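Local atomic coordinates of uncharacterized protein MJ0236 (Methanocaldococcus jannaschii DSM 2661, PDB entry 2PHP), a protein that probably makes thiamine phosphate through its ThiN-type C-terminal domain, the part in this chain, and phosphorylates hydroxymethylpyrimidine and its phosphate through its ThiD-type N-terminal section. Residues Phe27-Glu32 with Arg56-Asn60; Lys8-Ile12 with Asp70-Gly74; Phe113-Phe118 with Pro145-Asp150; Lys100-Ile106 with Glu157-Arg161; Tyr17-Leu22 with Ala167-Lys172. All coordinates share one frame; numbering follows the deposited sequence.

Contact 1: residues Phe27-Glu32 with Arg56-Asn60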
# COMPACT_ATOMS: atom_id res chain seq x y z
N PHE B 27 -0.28 -18.20 -3.23
CA PHE B 27 -0.05 -18.53 -1.83
C PHE B 27 -1.34 -18.41 -1.04
O PHE B 27 -1.90 -17.33 -0.87
CB PHE B 27 1.04 -17.59 -1.29
CG PHE B 27 1.42 -17.83 0.15
CD1 PHE B 27 1.74 -19.10 0.61
CD2 PHE B 27 1.47 -16.77 1.05
CE1 PHE B 27 2.11 -19.32 1.94
CE2 PHE B 27 1.85 -16.97 2.38
CZ PHE B 27 2.17 -18.24 2.82
N THR B 28 -1.83 -19.55 -0.56
CA THR B 28 -3.07 -19.57 0.21
C THR B 28 -2.82 -20.14 1.60
O THR B 28 -3.70 -20.13 2.45
CB THR B 28 -4.14 -20.43 -0.50
OG1 THR B 28 -3.68 -21.78 -0.60
CG2 THR B 28 -4.41 -19.88 -1.91
N LEU B 29 -1.61 -20.65 1.81
CA LEU B 29 -1.25 -21.22 3.10
C LEU B 29 -0.95 -20.11 4.13
O LEU B 29 0.10 -20.11 4.78
CB LEU B 29 -0.05 -22.15 2.92
CG LEU B 29 -0.33 -23.50 2.22
CD1 LEU B 29 0.97 -24.28 2.01
CD2 LEU B 29 -1.30 -24.31 3.04
N ILE B 30 -1.89 -19.18 4.27
CA ILE B 30 -1.76 -18.06 5.21
C ILE B 30 -2.52 -18.30 6.51
O ILE B 30 -3.75 -18.46 6.50
CB ILE B 30 -2.27 -16.74 4.58
CG1 ILE B 30 -1.51 -16.46 3.29
CG2 ILE B 30 -2.09 -15.58 5.58
CD1 ILE B 30 -2.14 -15.41 2.42
N PRO B 31 -1.81 -18.32 7.64
CA PRO B 31 -2.47 -18.53 8.93
C PRO B 31 -3.28 -17.30 9.33
O PRO B 31 -3.12 -16.23 8.73
CB PRO B 31 -1.30 -18.78 9.88
CG PRO B 31 -0.24 -17.89 9.32
CD PRO B 31 -0.36 -18.10 7.81
N GLU B 32 -4.13 -17.45 10.34
CA GLU B 32 -4.96 -16.35 10.80
C GLU B 32 -4.13 -15.21 11.35
O GLU B 32 -4.54 -14.05 11.28
CB GLU B 32 -5.95 -16.83 11.86
CG GLU B 32 -7.10 -17.59 11.27
CD GLU B 32 -7.74 -16.83 10.12
OE1 GLU B 32 -8.26 -15.72 10.37
OE2 GLU B 32 -7.72 -17.34 8.97
N ARG B 56 3.10 -7.94 7.92
CA ARG B 56 3.00 -9.38 7.70
C ARG B 56 2.29 -9.65 6.39
O ARG B 56 1.81 -8.73 5.74
CB ARG B 56 2.25 -10.05 8.85
CG ARG B 56 3.18 -10.55 9.96
CD ARG B 56 2.53 -11.60 10.85
NE ARG B 56 3.53 -12.25 11.71
CZ ARG B 56 3.31 -13.34 12.44
NH1 ARG B 56 2.12 -13.92 12.43
NH2 ARG B 56 4.30 -13.86 13.15
N ILE B 57 2.23 -10.92 6.00
CA ILE B 57 1.53 -11.29 4.79
C ILE B 57 0.16 -11.76 5.25
O ILE B 57 0.06 -12.67 6.07
CB ILE B 57 2.26 -12.43 4.05
CG1 ILE B 57 3.65 -11.94 3.66
CG2 ILE B 57 1.46 -12.84 2.81
CD1 ILE B 57 4.58 -13.02 3.18
N ILE B 58 -0.90 -11.11 4.77
CA ILE B 58 -2.25 -11.47 5.18
C ILE B 58 -3.19 -11.73 4.01
O ILE B 58 -2.94 -11.32 2.88
CB ILE B 58 -2.87 -10.37 6.08
CG1 ILE B 58 -3.06 -9.08 5.29
CG2 ILE B 58 -1.96 -10.10 7.29
CD1 ILE B 58 -3.82 -7.99 6.06
N LYS B 59 -4.30 -12.40 4.31
CA LYS B 59 -5.27 -12.72 3.28
C LYS B 59 -6.04 -11.51 2.79
O LYS B 59 -6.34 -10.60 3.56
CB LYS B 59 -6.28 -13.76 3.79
CG LYS B 59 -5.72 -15.17 3.91
CD LYS B 59 -6.78 -16.19 4.33
CE LYS B 59 -6.21 -17.61 4.35
NZ LYS B 59 -7.24 -18.63 4.72
N ASN B 60 -6.33 -11.50 1.50
CA ASN B 60 -7.13 -10.44 0.90
C ASN B 60 -8.45 -11.19 0.73
O ASN B 60 -8.56 -12.07 -0.12
CB ASN B 60 -6.60 -10.03 -0.48
CG ASN B 60 -7.47 -8.99 -1.15
OD1 ASN B 60 -8.68 -8.94 -0.91
ND2 ASN B 60 -6.88 -8.18 -2.01
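Lys59 lies alongside Ile30, and the two side chains run past each other in opposite directions. Lys59 CB leaves the end of strand 57-59. CG stands beside the backbone N (chi1 -74°) and meets the branched root of the isoleucine, with Lys59 CG 3.8 Å from Ile30 CB. Ile30 CD1 lies against the same methylene, 3.9 Å from Lys59 CG. CD is the next link of the extended chain. Lys59 CE comes close to two loop carbonyl oxygens, 3.4 Å from Ile30 O and 4.0 Å from Thr28 O. At the tip, Lys59 NZ is 3.9 Å from Ile30 O. Lys59 NZ is also 4.5 Å from Glu32 OE2, opposite charges beyond salt-bridge distance and at most a weak attraction. Cut back to an alanine, this position is likely to leave one flank of Ile30 uncovered and Glu32 without the positive charge near it.

The other branch of Ile30 turns to the strand backbone, with Ile30 CG2 3.7 Å from Ile57 O. Ile57 continues the apolar contact inward. Ile57 CG2 meets the edge of the Phe27 ring, 4.2 Å from Phe27 CE2. The loop itself makes an inverse gamma turn centred on Leu29. Thr28 OG1 bonds to Gln178 of helix 167-185, and Glu32 N bonds to Glu157.

No hydrogen bond joins the two segments. Phe65 of strand 65-67 also packs on Ile30 and Ile57. This is a small antiparallel hairpin, strands 57-59 and 65-67, laid across the loop between helix 8-22 and strand 37-40 of the ThiN domain.

Contact 2: residues Lys8-Ile12 with Asp70-Gly74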
# COMPACT_ATOMS: atom_id res chain seq x y z
N LYS B 8 24.66 -7.29 5.46
CA LYS B 8 23.27 -6.86 5.49
C LYS B 8 22.64 -6.68 4.11
O LYS B 8 21.47 -6.99 3.92
CB LYS B 8 23.12 -5.56 6.29
CG LYS B 8 23.28 -5.76 7.79
CD LYS B 8 23.03 -4.46 8.53
CE LYS B 8 23.11 -4.66 10.03
NZ LYS B 8 22.81 -3.40 10.78
N GLU B 9 23.42 -6.18 3.15
CA GLU B 9 22.92 -5.97 1.80
C GLU B 9 22.50 -7.31 1.21
O GLU B 9 21.43 -7.44 0.60
CB GLU B 9 23.99 -5.33 0.92
CG GLU B 9 23.52 -4.99 -0.48
CD GLU B 9 24.63 -4.46 -1.38
OE1 GLU B 9 25.55 -3.79 -0.87
OE2 GLU B 9 24.57 -4.71 -2.60
N LYS B 10 23.34 -8.32 1.38
CA LYS B 10 23.01 -9.64 0.85
C LYS B 10 21.69 -10.15 1.42
O LYS B 10 20.85 -10.66 0.69
CB LYS B 10 24.14 -10.63 1.13
CG LYS B 10 23.88 -12.03 0.60
CD LYS B 10 23.96 -12.07 -0.92
CE LYS B 10 23.70 -13.47 -1.46
NZ LYS B 10 23.77 -13.52 -2.94
N VAL B 11 21.52 -10.00 2.73
CA VAL B 11 20.30 -10.45 3.40
C VAL B 11 19.07 -9.70 2.87
O VAL B 11 18.04 -10.31 2.56
CB VAL B 11 20.39 -10.25 4.93
CG1 VAL B 11 19.02 -10.45 5.58
CG2 VAL B 11 21.40 -11.23 5.52
N ILE B 12 19.17 -8.38 2.78
CA ILE B 12 18.06 -7.58 2.27
C ILE B 12 17.71 -8.00 0.85
O ILE B 12 16.53 -8.11 0.50
CB ILE B 12 18.38 -6.07 2.29
CG1 ILE B 12 18.50 -5.57 3.73
CG2 ILE B 12 17.32 -5.29 1.50
CD1 ILE B 12 17.27 -5.80 4.58
N ASP B 70 7.69 -3.08 5.40
CA ASP B 70 8.98 -3.06 4.73
C ASP B 70 9.92 -4.07 5.36
O ASP B 70 9.69 -4.52 6.48
CB ASP B 70 9.62 -1.68 4.85
CG ASP B 70 8.68 -0.57 4.44
OD1 ASP B 70 8.19 -0.61 3.29
OD2 ASP B 70 8.44 0.34 5.26
N ILE B 71 10.98 -4.40 4.64
CA ILE B 71 11.96 -5.32 5.17
C ILE B 71 12.96 -4.51 5.97
O ILE B 71 13.59 -3.60 5.44
CB ILE B 71 12.68 -6.08 4.06
CG1 ILE B 71 11.69 -7.01 3.37
CG2 ILE B 71 13.84 -6.86 4.63
CD1 ILE B 71 12.27 -7.76 2.20
N GLU B 72 13.09 -4.85 7.24
CA GLU B 72 14.00 -4.15 8.11
C GLU B 72 14.55 -5.10 9.17
O GLU B 72 13.87 -6.05 9.59
CB GLU B 72 13.27 -2.99 8.80
CG GLU B 72 12.69 -1.98 7.83
CD GLU B 72 13.45 -0.66 7.83
OE1 GLU B 72 14.69 -0.69 7.70
OE2 GLU B 72 12.78 0.39 7.96
N PHE B 73 15.79 -4.85 9.58
CA PHE B 73 16.42 -5.65 10.61
C PHE B 73 15.74 -5.37 11.95
O PHE B 73 15.37 -4.23 12.24
CB PHE B 73 17.91 -5.31 10.71
CG PHE B 73 18.74 -6.04 9.71
CD1 PHE B 73 19.22 -7.32 9.99
CD2 PHE B 73 19.00 -5.48 8.46
CE1 PHE B 73 19.93 -8.03 9.04
CE2 PHE B 73 19.70 -6.19 7.50
CZ PHE B 73 20.17 -7.47 7.78
N GLY B 74 15.59 -6.40 12.76
CA GLY B 74 14.96 -6.24 14.05
C GLY B 74 13.45 -6.18 13.95
O GLY B 74 12.77 -6.03 14.96
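Phe73 packs under Lys8, Val11 and Ile12, where the first turn of helix 8-22 lies against strand 71-73. This is helix-on-sheet packing at one margin of the mixed sheet, since 71-73 is the outermost strand there within the chain. The short axes are 10.0 Å apart at their closest, and the N-to-C directions differ by 146°.

Three side chains of the helix gather round the phenylalanine. Lys8 CD lies over one ring face, offset toward the rim, in a CH-pi contact 4.2 Å from the centroid of the Phe73 ring. Nearer the backbone, Lys8 CG touches the rim, 3.5 Å from Phe73 CZ. Val11 approaches obliquely, its CG1 3.9 Å from Phe73 CZ. Ile12 also comes in obliquely, with its CD1 3.8 Å from Phe73 CE2. The same methyl reaches the next inward-facing residue of the strand: Ile12 CD1 is 3.6 Å from Ile71 CG2. Ile12 is bent at its second torsion (chi2 -57°), which turns CD1 to touch both residues.

A second shell packs round these groups. Ala51 of the adjacent strand 50-53 touches both Val11 and Phe73. Leu41 packs on Lys8 and Val11, and Leu15 and Ser16 of the same helix pack on Ile71. A third subunit comes close as well: its Tyr17 packs on Ile12, and its Lys23 makes a salt bridge to Asp70 OD1.

At the outer end of the lysine, Lys8 NZ stands 5.2 Å from the centroid of the Phe73 ring, at most a weak cation-pi attraction.

Contact 3: residues Phe113-Phe118 with Pro145-Asp150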
# COMPACT_ATOMS: atom_id res chain seq x y z
N PHE B 113 10.14 -34.05 2.74
CA PHE B 113 10.87 -33.13 3.62
C PHE B 113 11.20 -33.74 4.97
O PHE B 113 10.55 -34.68 5.42
CB PHE B 113 10.03 -31.87 3.85
CG PHE B 113 9.85 -31.02 2.63
CD1 PHE B 113 10.89 -30.23 2.16
CD2 PHE B 113 8.64 -31.02 1.94
CE1 PHE B 113 10.73 -29.44 1.02
CE2 PHE B 113 8.47 -30.23 0.81
CZ PHE B 113 9.51 -29.43 0.35
N ALA B 114 12.24 -33.20 5.60
CA ALA B 114 12.64 -33.62 6.93
C ALA B 114 11.70 -32.82 7.82
O ALA B 114 11.68 -31.59 7.75
CB ALA B 114 14.08 -33.24 7.21
N VAL B 115 10.92 -33.51 8.64
CA VAL B 115 9.95 -32.87 9.52
C VAL B 115 10.16 -33.23 10.99
O VAL B 115 10.51 -34.37 11.32
CB VAL B 115 8.51 -33.27 9.12
CG1 VAL B 115 7.50 -32.45 9.89
CG2 VAL B 115 8.31 -33.10 7.62
N SER B 116 9.93 -32.26 11.86
CA SER B 116 10.05 -32.47 13.29
C SER B 116 9.03 -31.54 13.95
O SER B 116 8.44 -30.70 13.28
CB SER B 116 11.47 -32.14 13.77
OG SER B 116 11.62 -32.45 15.14
N SER B 117 8.83 -31.69 15.25
CA SER B 117 7.85 -30.86 15.93
C SER B 117 8.05 -30.76 17.44
O SER B 117 9.03 -31.27 17.99
CB SER B 117 6.46 -31.41 15.64
OG SER B 117 6.38 -32.77 16.04
N PHE B 118 7.12 -30.07 18.10
CA PHE B 118 7.13 -29.89 19.55
C PHE B 118 5.69 -29.72 20.01
O PHE B 118 4.81 -29.39 19.21
CB PHE B 118 7.99 -28.68 19.95
CG PHE B 118 7.41 -27.36 19.53
CD1 PHE B 118 6.45 -26.72 20.32
CD2 PHE B 118 7.81 -26.75 18.35
CE1 PHE B 118 5.90 -25.49 19.93
CE2 PHE B 118 7.28 -25.53 17.95
CZ PHE B 118 6.32 -24.90 18.74
N PRO B 145 15.66 -29.54 10.75
CA PRO B 145 14.88 -30.11 9.65
C PRO B 145 14.41 -29.03 8.68
O PRO B 145 14.74 -27.86 8.85
CB PRO B 145 13.72 -30.77 10.38
CG PRO B 145 13.46 -29.81 11.50
CD PRO B 145 14.87 -29.47 11.99
N ASP B 146 13.65 -29.44 7.68
CA ASP B 146 13.10 -28.50 6.70
C ASP B 146 11.86 -27.87 7.32
O ASP B 146 11.51 -26.73 7.01
CB ASP B 146 12.67 -29.23 5.44
CG ASP B 146 13.83 -29.86 4.70
OD1 ASP B 146 14.68 -29.11 4.19
OD2 ASP B 146 13.87 -31.10 4.64
N ILE B 147 11.20 -28.62 8.18
CA ILE B 147 9.96 -28.17 8.79
C ILE B 147 9.85 -28.46 10.28
O ILE B 147 10.21 -29.54 10.76
CB ILE B 147 8.75 -28.84 8.09
CG1 ILE B 147 8.75 -28.48 6.61
CG2 ILE B 147 7.47 -28.45 8.78
CD1 ILE B 147 7.69 -29.20 5.80
N ILE B 148 9.35 -27.47 11.01
CA ILE B 148 9.10 -27.58 12.43
C ILE B 148 7.66 -27.10 12.57
O ILE B 148 7.34 -25.95 12.25
CB ILE B 148 10.03 -26.67 13.26
CG1 ILE B 148 11.48 -27.17 13.16
CG2 ILE B 148 9.59 -26.67 14.71
CD1 ILE B 148 12.44 -26.40 14.02
N TYR B 149 6.78 -27.99 13.00
CA TYR B 149 5.39 -27.63 13.15
C TYR B 149 4.94 -27.98 14.55
O TYR B 149 5.67 -28.62 15.29
CB TYR B 149 4.54 -28.40 12.13
CG TYR B 149 4.27 -29.85 12.48
CD1 TYR B 149 3.23 -30.20 13.35
CD2 TYR B 149 5.04 -30.88 11.94
CE1 TYR B 149 2.96 -31.53 13.67
CE2 TYR B 149 4.78 -32.22 12.25
CZ TYR B 149 3.74 -32.54 13.12
OH TYR B 149 3.48 -33.85 13.43
N ASP B 150 3.76 -27.51 14.92
CA ASP B 150 3.19 -27.82 16.22
C ASP B 150 1.68 -27.76 16.03
O ASP B 150 1.19 -27.00 15.19
CB ASP B 150 3.68 -26.85 17.31
CG ASP B 150 2.96 -25.51 17.29
OD1 ASP B 150 3.18 -24.72 16.36
OD2 ASP B 150 2.16 -25.27 18.22
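Val115 and Ser117 grip the Tyr149 ring on the face of the sheet they share with Ile147. Tyr149 CG lies between the backbone N and the carbonyl carbon (chi1 78°), which brings the ring against both. Val115 CG1 meets the ring edge in plane, 3.6 Å from Tyr149 CD2. Ser117 CB sits over the centre of one face, 3.8 Å from the Tyr149 ring centroid, as a CH-pi contact. At the far end Phe118 takes Ile148 CG2 at its edge and Asp150 CB over a face. The Asp150 carboxylate is nearly parallel to that ring, the planes 5° apart.

Backbone hydrogen bonds of a parallel pair join the two strands. Ser116 N binds Ile147 O at 2.9 Å, and Tyr149 N binds Ser116 O at 3.2 Å. Ala114 O accepts from both Asp146 N and Ile147 N. The polar edge lies beside it: Ala114 N gives an almost straight bond (169°) to the anti lone pair of Asp146 OD2, at 2.8 Å. Asp150 OD2 makes a salt bridge to Arg120.

The two strands belong to a beta-alpha-beta crossover. Its helix 129-141 packs on Ser116 and Ile148, whereas helix 103-109 touches Ile147 and Tyr149. Strand 159-164 flanks 147-150 on its other side.

Contact 4: residues Lys100-Ile106 with Glu157-Arg161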
# COMPACT_ATOMS: atom_id res chain seq x y z
N LYS B 100 0.44 -21.58 7.17
CA LYS B 100 -0.70 -22.26 7.76
C LYS B 100 -0.48 -23.76 7.91
O LYS B 100 0.12 -24.42 7.06
CB LYS B 100 -1.94 -21.98 6.91
CG LYS B 100 -3.22 -22.56 7.47
CD LYS B 100 -4.35 -22.41 6.46
CE LYS B 100 -5.68 -22.85 7.05
NZ LYS B 100 -6.74 -22.75 6.02
N TYR B 101 -0.97 -24.29 9.03
CA TYR B 101 -0.83 -25.71 9.34
C TYR B 101 -1.99 -26.55 8.81
O TYR B 101 -3.11 -26.07 8.70
CB TYR B 101 -0.75 -25.89 10.85
CG TYR B 101 -0.91 -27.33 11.30
CD1 TYR B 101 0.17 -28.21 11.30
CD2 TYR B 101 -2.15 -27.80 11.73
CE1 TYR B 101 0.03 -29.52 11.72
CE2 TYR B 101 -2.31 -29.12 12.15
CZ TYR B 101 -1.21 -29.97 12.15
OH TYR B 101 -1.35 -31.26 12.61
N ASP B 102 -1.70 -27.82 8.51
CA ASP B 102 -2.71 -28.76 8.03
C ASP B 102 -2.17 -30.19 8.20
O ASP B 102 -1.15 -30.54 7.61
CB ASP B 102 -3.05 -28.51 6.56
CG ASP B 102 -4.09 -29.49 6.02
OD1 ASP B 102 -3.83 -30.72 6.02
OD2 ASP B 102 -5.17 -29.04 5.58
N GLY B 103 -2.86 -30.98 9.02
CA GLY B 103 -2.43 -32.35 9.28
C GLY B 103 -2.24 -33.22 8.05
O GLY B 103 -1.22 -33.90 7.91
N GLY B 104 -3.22 -33.19 7.15
CA GLY B 104 -3.12 -33.98 5.94
C GLY B 104 -1.91 -33.57 5.13
O GLY B 104 -1.19 -34.41 4.59
N LEU B 105 -1.68 -32.26 5.04
CA LEU B 105 -0.55 -31.72 4.28
C LEU B 105 0.76 -32.25 4.86
O LEU B 105 1.66 -32.65 4.11
CB LEU B 105 -0.58 -30.19 4.31
CG LEU B 105 0.51 -29.41 3.57
CD1 LEU B 105 0.56 -29.83 2.10
CD2 LEU B 105 0.21 -27.93 3.68
N ILE B 106 0.86 -32.27 6.19
CA ILE B 106 2.06 -32.76 6.86
C ILE B 106 2.39 -34.20 6.42
O ILE B 106 3.52 -34.49 6.03
CB ILE B 106 1.89 -32.73 8.40
CG1 ILE B 106 1.81 -31.28 8.90
CG2 ILE B 106 3.03 -33.47 9.07
CD1 ILE B 106 3.09 -30.48 8.70
N GLU B 157 -3.03 -20.87 17.39
CA GLU B 157 -3.36 -21.64 16.21
C GLU B 157 -2.14 -22.47 15.80
O GLU B 157 -1.00 -22.03 15.96
CB GLU B 157 -3.80 -20.69 15.09
CG GLU B 157 -2.83 -20.53 13.94
CD GLU B 157 -3.29 -19.46 12.95
OE1 GLU B 157 -3.27 -18.26 13.31
OE2 GLU B 157 -3.67 -19.82 11.81
N PRO B 158 -2.37 -23.70 15.30
CA PRO B 158 -1.25 -24.55 14.87
C PRO B 158 -0.41 -23.86 13.79
O PRO B 158 -0.89 -22.94 13.13
CB PRO B 158 -1.96 -25.82 14.37
CG PRO B 158 -3.31 -25.33 13.96
CD PRO B 158 -3.66 -24.37 15.07
N MSE B 159 0.83 -24.31 13.61
CA MSE B 159 1.71 -23.67 12.63
C MSE B 159 2.75 -24.58 11.99
O MSE B 159 3.23 -25.52 12.60
CB MSE B 159 2.47 -22.52 13.30
CG MSE B 159 3.03 -21.49 12.33
SE MSE B 159 1.56 -20.42 11.62
CE MSE B 159 0.89 -19.78 13.32
N ILE B 160 3.10 -24.27 10.74
CA ILE B 160 4.15 -25.00 10.03
C ILE B 160 5.24 -23.96 9.78
O ILE B 160 4.97 -22.90 9.21
CB ILE B 160 3.70 -25.55 8.67
CG1 ILE B 160 2.76 -26.74 8.85
CG2 ILE B 160 4.93 -25.98 7.86
CD1 ILE B 160 2.14 -27.23 7.56
N ARG B 161 6.45 -24.25 10.21
CA ARG B 161 7.56 -23.33 10.01
C ARG B 161 8.57 -23.96 9.05
O ARG B 161 9.08 -25.05 9.30
CB ARG B 161 8.19 -22.99 11.37
CG ARG B 161 7.15 -22.49 12.38
CD ARG B 161 7.70 -22.36 13.79
NE ARG B 161 6.66 -21.92 14.72
CZ ARG B 161 5.71 -22.70 15.24
NH1 ARG B 161 5.67 -24.00 14.94
NH2 ARG B 161 4.79 -22.18 16.04
O HOH W 1 -2.28 -22.42 10.94
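Tyr101 turns its ring across Pro158 at about a right angle. The side chain leaves toward the strand, with Tyr101 CB 3.6 Å from Met159 N. CG stands anti to the backbone N (chi1 167°), which carries the ring onto the proline, Tyr101 CD2 coming within 3.3 Å of Pro158 CB. The ring edge also meets Ile160, with Tyr101 CD1 3.9 Å from Ile160 CG1. A serine in place of Tyr101 would probably leave Pro158 and the CG1 branch of Ile160 without their aromatic cover. Gly103 N lies over one ring face.

Ile160 is extended (chi2 173°) and points its CD1 at the helix. Ile106 is bent at chi2 (-65°) and meets it tip to tip, the two CD1 atoms of Ile106 and Ile160 being 3.6 Å apart. Ile160 CD1 also rests on Lys100 O.

No direct hydrogen bond crosses the contact. A water bridges it instead, accepting from Tyr101 N and donating to Glu157 OE2 and, at 2.6 Å, to Pro158 O.

Asp102 OD1 accepts from Leu105 N at 2.8 Å, from above the carboxylate plane. Strand 95-100 thus leads through an N-capping Asp102 into helix 103-109, which packs on strand 159-164, the antiparallel neighbour of strand 95-100.

Contact 5: residues Tyr17-Leu22 with Ala167-Lys172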
# COMPACT_ATOMS: atom_id res chain seq x y z
N TYR B 17 14.04 -10.61 -2.99
CA TYR B 17 13.76 -11.49 -4.12
C TYR B 17 12.79 -12.58 -3.70
O TYR B 17 11.94 -12.99 -4.49
CB TYR B 17 15.05 -12.12 -4.66
CG TYR B 17 14.79 -12.95 -5.90
CD1 TYR B 17 14.30 -12.35 -7.07
CD2 TYR B 17 15.00 -14.32 -5.90
CE1 TYR B 17 14.02 -13.11 -8.20
CE2 TYR B 17 14.72 -15.09 -7.02
CZ TYR B 17 14.23 -14.48 -8.17
OH TYR B 17 13.93 -15.24 -9.27
N ALA B 18 12.91 -13.07 -2.47
CA ALA B 18 12.01 -14.10 -1.98
C ALA B 18 10.57 -13.59 -2.04
O ALA B 18 9.66 -14.34 -2.39
CB ALA B 18 12.36 -14.48 -0.55
N ILE B 19 10.38 -12.31 -1.70
CA ILE B 19 9.05 -11.70 -1.70
C ILE B 19 8.55 -11.53 -3.15
O ILE B 19 7.36 -11.74 -3.44
CB ILE B 19 9.06 -10.30 -1.00
CG1 ILE B 19 9.47 -10.45 0.47
CG2 ILE B 19 7.69 -9.66 -1.08
CD1 ILE B 19 8.51 -11.28 1.30
N TYR B 20 9.45 -11.15 -4.04
CA TYR B 20 9.11 -10.97 -5.45
C TYR B 20 8.57 -12.30 -5.98
O TYR B 20 7.63 -12.32 -6.79
CB TYR B 20 10.35 -10.53 -6.23
CG TYR B 20 10.19 -10.53 -7.73
CD1 TYR B 20 9.61 -9.45 -8.41
CD2 TYR B 20 10.63 -11.62 -8.49
CE1 TYR B 20 9.48 -9.45 -9.80
CE2 TYR B 20 10.50 -11.63 -9.88
CZ TYR B 20 9.92 -10.55 -10.53
OH TYR B 20 9.80 -10.59 -11.90
N LEU B 21 9.16 -13.40 -5.53
CA LEU B 21 8.72 -14.73 -5.96
C LEU B 21 7.37 -15.08 -5.32
O LEU B 21 6.50 -15.67 -5.96
CB LEU B 21 9.75 -15.80 -5.57
CG LEU B 21 11.10 -15.79 -6.32
CD1 LEU B 21 12.02 -16.87 -5.75
CD2 LEU B 21 10.85 -16.03 -7.80
N LEU B 22 7.21 -14.69 -4.06
CA LEU B 22 5.98 -14.96 -3.34
C LEU B 22 4.79 -14.26 -4.00
O LEU B 22 3.72 -14.85 -4.14
CB LEU B 22 6.11 -14.49 -1.89
CG LEU B 22 5.67 -15.43 -0.77
CD1 LEU B 22 4.32 -16.05 -1.11
CD2 LEU B 22 6.71 -16.52 -0.57
N ALA B 167 16.34 -16.86 2.63
CA ALA B 167 14.93 -16.63 2.31
C ALA B 167 14.47 -17.21 0.97
O ALA B 167 13.34 -17.69 0.87
CB ALA B 167 14.63 -15.13 2.36
N ILE B 168 15.33 -17.16 -0.04
CA ILE B 168 14.97 -17.68 -1.35
C ILE B 168 14.80 -19.19 -1.30
O ILE B 168 13.88 -19.74 -1.90
CB ILE B 168 16.04 -17.34 -2.41
CG1 ILE B 168 16.25 -15.83 -2.48
CG2 ILE B 168 15.59 -17.87 -3.78
CD1 ILE B 168 17.34 -15.38 -3.44
N GLU B 169 15.68 -19.86 -0.56
CA GLU B 169 15.59 -21.30 -0.43
C GLU B 169 14.30 -21.67 0.30
O GLU B 169 13.66 -22.67 -0.02
CB GLU B 169 16.79 -21.84 0.35
CG GLU B 169 16.97 -23.34 0.19
CD GLU B 169 18.17 -23.87 0.96
OE1 GLU B 169 18.08 -23.97 2.21
OE2 GLU B 169 19.19 -24.18 0.31
N VAL B 170 13.93 -20.85 1.28
CA VAL B 170 12.72 -21.10 2.04
C VAL B 170 11.48 -20.98 1.15
O VAL B 170 10.58 -21.82 1.19
CB VAL B 170 12.60 -20.11 3.22
CG1 VAL B 170 11.20 -20.17 3.82
CG2 VAL B 170 13.63 -20.47 4.28
N VAL B 171 11.45 -19.93 0.34
CA VAL B 171 10.32 -19.69 -0.56
C VAL B 171 10.17 -20.79 -1.61
O VAL B 171 9.05 -21.12 -2.02
CB VAL B 171 10.43 -18.31 -1.23
CG1 VAL B 171 9.52 -18.21 -2.43
CG2 VAL B 171 10.04 -17.24 -0.22
N LYS B 172 11.29 -21.37 -2.04
CA LYS B 172 11.23 -22.45 -3.03
C LYS B 172 10.56 -23.67 -2.38
O LYS B 172 9.71 -24.30 -3.01
CB LYS B 172 12.64 -22.81 -3.52
CG LYS B 172 13.31 -21.71 -4.35
CD LYS B 172 12.56 -21.44 -5.64
CE LYS B 172 13.25 -20.35 -6.46
NZ LYS B 172 14.69 -20.68 -6.69
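Leu22 and Val171 meet through an unusual torsion. Leu22 has chi1 -133°, away from the staggered positions, and this swings its CD2 onto Val171. The fit is tight, with Leu22 CD2 3.4 Å from Val171 CG2. Val171 sets CG1 anti to its N (chi1 164°) and CG2 anti to its carbonyl carbon, which puts both methyls against Leu22 CD2. Its CG2 also touches Ala18, 3.6 Å from Ala18 CB.

Small residues let the backbones close in. Ala18 CB is 3.7 Å from Ala167 CB, and the CA atoms of Ala18 and Ile168 are 4.7 Å apart. The short helix axes approach to 8.7 Å and run nearly parallel.

Tyr17 presents its ring edge to Ile168, with Tyr17 CD2 3.6 Å from Ile168 CD1. Leu21 of the same helix covers one face of that ring. Leu21 CD1 also reaches across to Ile168 CG2 and to the aliphatic Lys172 CE.

The pair of helices lies on the sheet. Ile37 of strand 37-40 touches Ala18, Ala167 and Val171, and Met97 of strand 95-100 touches Leu22. On the Tyr17 and Leu21 side, Tyr5 of a third subunit packs against both.

Contacts 3 and 4 are neighbours, their centres 10 Å apart, and adjoining strands 147-150 and 159-164 join them. There Arg161 N bonds to Ile148 O, and Arg161 NH1 makes a salt bridge to Asp150 OD1. Contact 1 meets contact 4, with centres 13 Å apart, through Leu29 O and Lys100 N. It reaches contact 5 where Phe27 packs on Leu22. Contacts 2 and 5 share helix 8-22, touch through Ile71 and Ile19, and both border the third subunit. Contacts 2 and 4 reach the same sheet on opposite sides of the chain's centre, their own centres about 27 Å apart. No link from these contacts to the thiamine-phosphate synthase site is claimed.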